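Side-chain contacts in protein translation elongation factor 1A (Methanosarcina mazei, PDB 3WND), which probably acts as a translation elongation factor related to SelB, EF-Tu and aIF2 gamma, and binds cysteinyl-tRNA in its GTP-bound form: residues Ser84-Leu89 against Asn175-Lys180; Leu336-Asn341 against Phe352-Leu357. All coordinates share one frame; numbering follows the deposited sequence.

Interaction 1. Residues Ser84-Leu89 against Asn175-Lys180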
loop_
_atom_site.group_PDB
_atom_site.type_symbol
_atom_site.label_atom_id
_atom_site.label_comp_id
_atom_site.label_asym_id
_atom_site.label_seq_id
_atom_site.Cartn_x
_atom_site.Cartn_y
_atom_site.Cartn_z
ATOM N N SER A 84 -2.216 -2.493 -1.637
ATOM C CA SER A 84 -2.259 -2.692 -3.062
ATOM C C SER A 84 -1.151 -3.582 -3.568
ATOM O O SER A 84 -0.100 -3.766 -2.901
ATOM C CB SER A 84 -2.206 -1.321 -3.760
ATOM O OG SER A 84 -3.320 -0.537 -3.369
ATOM N N ASP A 85 -1.322 -4.113 -4.787
ATOM C CA ASP A 85 -0.239 -4.882 -5.398
ATOM C C ASP A 85 0.372 -4.200 -6.601
ATOM O O ASP A 85 1.438 -4.640 -7.043
ATOM C CB ASP A 85 -0.741 -6.298 -5.817
ATOM C CG ASP A 85 -0.986 -7.192 -4.566
ATOM O OD1 ASP A 85 -0.133 -7.249 -3.638
ATOM O OD2 ASP A 85 -2.014 -7.800 -4.548
ATOM N N ILE A 86 -0.321 -3.181 -7.135
ATOM C CA ILE A 86 0.161 -2.482 -8.338
ATOM C C ILE A 86 0.119 -0.999 -7.999
ATOM O O ILE A 86 -0.862 -0.571 -7.399
ATOM C CB ILE A 86 -0.840 -2.678 -9.510
ATOM C CG1 ILE A 86 -0.909 -4.173 -9.902
ATOM C CG2 ILE A 86 -0.380 -1.855 -10.731
ATOM C CD1 ILE A 86 -2.013 -4.532 -10.920
ATOM N N ALA A 87 1.181 -0.266 -8.401
ATOM C CA ALA A 87 1.213 1.198 -8.138
ATOM C C ALA A 87 1.144 1.902 -9.447
ATOM O O ALA A 87 1.877 1.542 -10.356
ATOM C CB ALA A 87 2.491 1.644 -7.370
ATOM N N VAL A 88 0.257 2.884 -9.547
ATOM C CA VAL A 88 0.271 3.772 -10.733
ATOM C C VAL A 88 0.707 5.150 -10.233
ATOM O O VAL A 88 0.009 5.770 -9.400
ATOM C CB VAL A 88 -1.134 3.908 -11.323
ATOM C CG1 VAL A 88 -1.113 4.992 -12.452
ATOM C CG2 VAL A 88 -1.552 2.525 -11.866
ATOM N N LEU A 89 1.923 5.555 -10.642
ATOM C CA LEU A 89 2.529 6.838 -10.200
ATOM C C LEU A 89 2.192 7.873 -11.242
ATOM O O LEU A 89 2.586 7.698 -12.422
ATOM C CB LEU A 89 4.030 6.680 -9.972
ATOM C CG LEU A 89 4.789 7.969 -9.786
ATOM C CD1 LEU A 89 4.264 8.713 -8.493
ATOM C CD2 LEU A 89 6.290 7.642 -9.704
ATOM N N ASN A 175 -4.239 -4.790 -16.427
ATOM C CA ASN A 175 -4.691 -6.202 -16.467
ATOM C C ASN A 175 -3.533 -7.195 -16.719
ATOM O O ASN A 175 -3.573 -8.294 -16.162
ATOM C CB ASN A 175 -5.783 -6.371 -17.557
ATOM C CG ASN A 175 -7.183 -5.981 -16.987
ATOM O OD1 ASN A 175 -7.796 -6.732 -16.166
ATOM N ND2 ASN A 175 -7.710 -4.849 -17.412
ATOM N N GLU A 176 -2.569 -6.854 -17.595
ATOM C CA GLU A 176 -1.395 -7.705 -17.793
ATOM C C GLU A 176 -0.642 -7.906 -16.465
ATOM O O GLU A 176 -0.280 -9.064 -16.121
ATOM C CB GLU A 176 -0.418 -7.161 -18.860
ATOM C CG GLU A 176 -0.947 -7.239 -20.246
ATOM C CD GLU A 176 -0.002 -6.490 -21.215
ATOM O OE1 GLU A 176 1.019 -5.854 -20.737
ATOM O OE2 GLU A 176 -0.294 -6.520 -22.438
ATOM N N VAL A 177 -0.376 -6.828 -15.744
ATOM C CA VAL A 177 0.362 -6.920 -14.476
ATOM C C VAL A 177 -0.498 -7.696 -13.498
ATOM O O VAL A 177 0.009 -8.550 -12.698
ATOM C CB VAL A 177 0.757 -5.500 -13.919
ATOM C CG1 VAL A 177 1.471 -5.635 -12.616
ATOM C CG2 VAL A 177 1.722 -4.728 -14.859
ATOM N N ALA A 178 -1.813 -7.420 -13.506
ATOM C CA ALA A 178 -2.677 -8.147 -12.592
ATOM C C ALA A 178 -2.579 -9.667 -12.768
ATOM O O ALA A 178 -2.698 -10.409 -11.776
ATOM C CB ALA A 178 -4.104 -7.697 -12.693
ATOM N N GLU A 179 -2.325 -10.137 -13.991
ATOM C CA GLU A 179 -2.370 -11.589 -14.250
ATOM C C GLU A 179 -1.147 -12.179 -13.554
ATOM O O GLU A 179 -1.213 -13.255 -12.973
ATOM C CB GLU A 179 -2.364 -11.841 -15.788
ATOM C CG GLU A 179 -2.461 -13.305 -16.253
ATOM C CD GLU A 179 -3.072 -13.354 -17.672
ATOM O OE1 GLU A 179 -2.577 -12.604 -18.515
ATOM O OE2 GLU A 179 -4.015 -14.117 -17.944
ATOM N N LYS A 180 -0.027 -11.450 -13.577
ATOM C CA LYS A 180 1.231 -11.910 -12.973
ATOM C C LYS A 180 1.067 -11.928 -11.480
ATOM O O LYS A 180 1.444 -12.904 -10.809
ATOM C CB LYS A 180 2.410 -11.015 -13.377
ATOM C CG LYS A 180 2.781 -11.107 -14.844
ATOM C CD LYS A 180 3.384 -9.864 -15.527
ATOM C CE LYS A 180 4.752 -9.343 -15.020
ATOM N NZ LYS A 180 4.924 -7.835 -15.212
#
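The contact belongs to the nucleotide-binding domain, an alpha/beta fold of the P-loop GTPase kind, and seats helix 167-187 on one face of the central sheet through Ile86, Val177 and Ala178. Strand 86-91 lies inside that sheet, between strands 21-28 and 115-119. Ile86 opens it, and its backbone is hydrogen-bonded to Asn23 and Ala25. The strand and helix come within 7.6 Å at the CA atoms of Ile86 and Val177. All three touching residues are buried, and the side chains that meet are all apolar. In Ile86, with chi1 of -64° placing CG1 beside the backbone N, the extended branch carries CD1 out to the helix. Val177 sets CG1 opposite its own backbone N (chi1 178°), and this methyl meets the isoleucine at an oblique crossing. Ile86 CG1 lies 3.9 Å from Val177 CG1. Ile86 CD1 also touches Val177 CG1, at 4.0 Å. Neighbours continue the same layer: Ile181, one helical turn after Val177, also packs on Ile86. Ala22 of strand 21-28 lies against Ala178, and His114 against Val177. Beyond the apolar patch, Asp85 OD2 is hydrogen-bonded to Asn185 ND2 of the same helix. At the end of its reach, Ile86 CD1 sits against the helix backbone, 3.9 Å from Ala178 N and 4.2 Å from Ala178 CB.

Interaction 2. Residues Leu336-Asn341 against Phe352-Leu357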
loop_
_atom_site.group_PDB
_atom_site.type_symbol
_atom_site.label_atom_id
_atom_site.label_comp_id
_atom_site.label_asym_id
_atom_site.label_seq_id
_atom_site.Cartn_x
_atom_site.Cartn_y
_atom_site.Cartn_z
ATOM N N LEU A 336 18.943 -0.559 14.245
ATOM C CA LEU A 336 18.347 0.429 15.084
ATOM C C LEU A 336 17.509 -0.216 16.209
ATOM O O LEU A 336 16.635 -1.041 15.953
ATOM C CB LEU A 336 17.477 1.408 14.315
ATOM C CG LEU A 336 18.199 2.290 13.262
ATOM C CD1 LEU A 336 17.175 3.250 12.582
ATOM C CD2 LEU A 336 19.344 3.094 13.880
ATOM N N GLU A 337 17.816 0.153 17.469
ATOM C CA GLU A 337 16.936 -0.241 18.550
ATOM C C GLU A 337 16.006 0.956 18.701
ATOM O O GLU A 337 16.443 2.065 18.959
ATOM C CB GLU A 337 17.816 -0.570 19.818
ATOM C CG GLU A 337 17.975 -2.098 19.893
ATOM C CD GLU A 337 19.149 -2.564 20.721
ATOM O OE1 GLU A 337 19.483 -1.819 21.626
ATOM O OE2 GLU A 337 19.757 -3.651 20.473
ATOM N N LEU A 338 14.702 0.724 18.528
ATOM C CA LEU A 338 13.724 1.794 18.561
ATOM C C LEU A 338 12.704 1.602 19.727
ATOM O O LEU A 338 12.345 0.501 19.988
ATOM C CB LEU A 338 12.948 1.776 17.209
ATOM C CG LEU A 338 13.792 2.046 15.980
ATOM C CD1 LEU A 338 12.811 1.892 14.798
ATOM C CD2 LEU A 338 14.380 3.468 15.977
ATOM N N SER A 339 12.172 2.662 20.331
ATOM C CA SER A 339 11.123 2.531 21.329
ATOM C C SER A 339 9.925 3.397 20.961
ATOM O O SER A 339 10.082 4.464 20.349
ATOM C CB SER A 339 11.618 2.982 22.698
ATOM O OG SER A 339 11.939 4.384 22.663
ATOM N N GLY A 340 8.745 2.970 21.392
ATOM C CA GLY A 340 7.487 3.711 21.093
ATOM C C GLY A 340 6.461 3.465 22.203
ATOM O O GLY A 340 6.734 2.742 23.181
ATOM N N ASN A 341 5.306 4.100 22.104
ATOM C CA ASN A 341 4.285 4.052 23.174
ATOM C C ASN A 341 3.231 2.980 22.919
ATOM O O ASN A 341 2.872 2.229 23.824
ATOM C CB ASN A 341 3.589 5.420 23.356
ATOM C CG ASN A 341 4.558 6.509 23.817
ATOM O OD1 ASN A 341 5.528 6.248 24.530
ATOM N ND2 ASN A 341 4.248 7.743 23.495
ATOM N N PHE A 352 9.333 -2.744 7.538
ATOM C CA PHE A 352 9.107 -1.481 8.288
ATOM C C PHE A 352 9.698 -0.336 7.407
ATOM O O PHE A 352 10.736 -0.463 6.792
ATOM C CB PHE A 352 9.937 -1.481 9.568
ATOM C CG PHE A 352 9.367 -2.360 10.677
ATOM C CD1 PHE A 352 8.764 -1.778 11.778
ATOM C CD2 PHE A 352 9.500 -3.766 10.624
ATOM C CE1 PHE A 352 8.301 -2.571 12.838
ATOM C CE2 PHE A 352 8.958 -4.559 11.629
ATOM C CZ PHE A 352 8.407 -3.951 12.784
ATOM N N LEU A 353 9.013 0.791 7.414
ATOM C CA LEU A 353 9.547 2.021 6.840
ATOM C C LEU A 353 9.712 3.045 7.971
ATOM O O LEU A 353 8.909 3.094 8.905
ATOM C CB LEU A 353 8.581 2.645 5.890
ATOM C CG LEU A 353 8.421 2.006 4.559
ATOM C CD1 LEU A 353 7.503 2.922 3.651
ATOM C CD2 LEU A 353 9.731 1.643 3.840
ATOM N N LEU A 354 10.800 3.809 7.921
ATOM C CA LEU A 354 10.997 4.885 8.903
ATOM C C LEU A 354 11.054 6.209 8.156
ATOM O O LEU A 354 11.673 6.300 7.087
ATOM C CB LEU A 354 12.387 4.696 9.540
ATOM C CG LEU A 354 12.474 3.351 10.319
ATOM C CD1 LEU A 354 13.887 3.120 10.867
ATOM C CD2 LEU A 354 11.428 3.268 11.448
ATOM N N ALA A 355 10.440 7.206 8.777
ATOM C CA ALA A 355 10.343 8.532 8.165
ATOM C C ALA A 355 10.752 9.589 9.171
ATOM O O ALA A 355 10.716 9.338 10.400
ATOM C CB ALA A 355 8.916 8.791 7.617
ATOM N N ASN A 356 11.104 10.778 8.647
ATOM C CA ASN A 356 11.253 11.985 9.462
ATOM C C ASN A 356 10.305 13.008 8.913
ATOM O O ASN A 356 10.472 13.491 7.816
ATOM C CB ASN A 356 12.732 12.505 9.462
ATOM C CG ASN A 356 12.909 13.740 10.333
ATOM O OD1 ASN A 356 11.942 14.489 10.602
ATOM N ND2 ASN A 356 14.131 14.030 10.699
ATOM N N LEU A 357 9.204 13.193 9.613
ATOM C CA LEU A 357 8.107 13.972 9.075
ATOM C C LEU A 357 8.449 15.402 8.888
ATOM O O LEU A 357 7.653 16.107 8.258
ATOM C CB LEU A 357 6.856 13.873 9.946
ATOM C CG LEU A 357 6.305 12.489 10.270
ATOM C CD1 LEU A 357 5.166 12.490 11.224
ATOM C CD2 LEU A 357 5.839 11.825 8.993
#
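Leu354 faces Leu336 and Leu338 across the inside of the C-terminal beta domain. The direct contact is apolar and uses methyl groups alone. Leu354 divides its two methyls between the two partners. Its CD1 lies 3.7 Å from Leu336 CD1, where the two side chains run past each other in opposite directions. Its CD2 lies 3.9 Å from Leu338 CD1, and here the side chains meet tip to tip. Leu336 and Leu338 are two residues apart on strand 333-340, so both point to the same side, and Leu354 comes at them from the facing strand. In Leu354, chi1 of -63° places CG, the fork, beside the backbone N and anti to the carbonyl carbon; chi2 of 176° then sets CD1 anti to CA, toward Leu336, and leaves CD2 for Leu338. The backbones stay well apart: the CA atoms of Leu338 and Leu354 are 10.5 Å from each other. Further apolar neighbours surround Leu336 and Leu338. Ile318 and Val315 of strand 309-320 touch Leu336 and Leu338 respectively, and Leu285 of strand 282-289 also packs on Leu338.

Backbone hydrogen bonding ties each strand to others and not to its partner here. Leu336 is backbone hydrogen-bonded to Leu285 and Leu338 to Tyr283, while strand 352-355 pairs with strands 301-306 and 363-369. Aromatic contact appears beside the leucines, where Phe352 meets the ring of Tyr346 edge-to-face.

The residues on either side of Leu354 look outward: Leu353 packs on Ile78 and Ala355 on Leu74, both in helix 74-83 of the nucleotide-binding domain. Facing strands that meet through inward leucines, without pairing, are what is expected in the core of an antiparallel beta barrel, consistent with domain III of SelB-type factors.

Both contacts are buried and apolar, but they belong to different domains and share no strand or helix. Interaction 1 is a helix-on-sheet contact in the nucleotide-binding domain, and its isoleucine tip rests partly on helix backbone. Interaction 2 joins two strands across the core of a beta domain, and there methyl meets methyl. Their segments also differ in separation along the chain: 86 residues in interaction 1 and 11 in interaction 2. The two centres lie 29 Å apart, on opposite sides of the chain's centre, and their nearest atoms are about 12 Å apart. Helix 74-83 leads into the strand of interaction 1 and lies against strand 352-355, bridging the two domains.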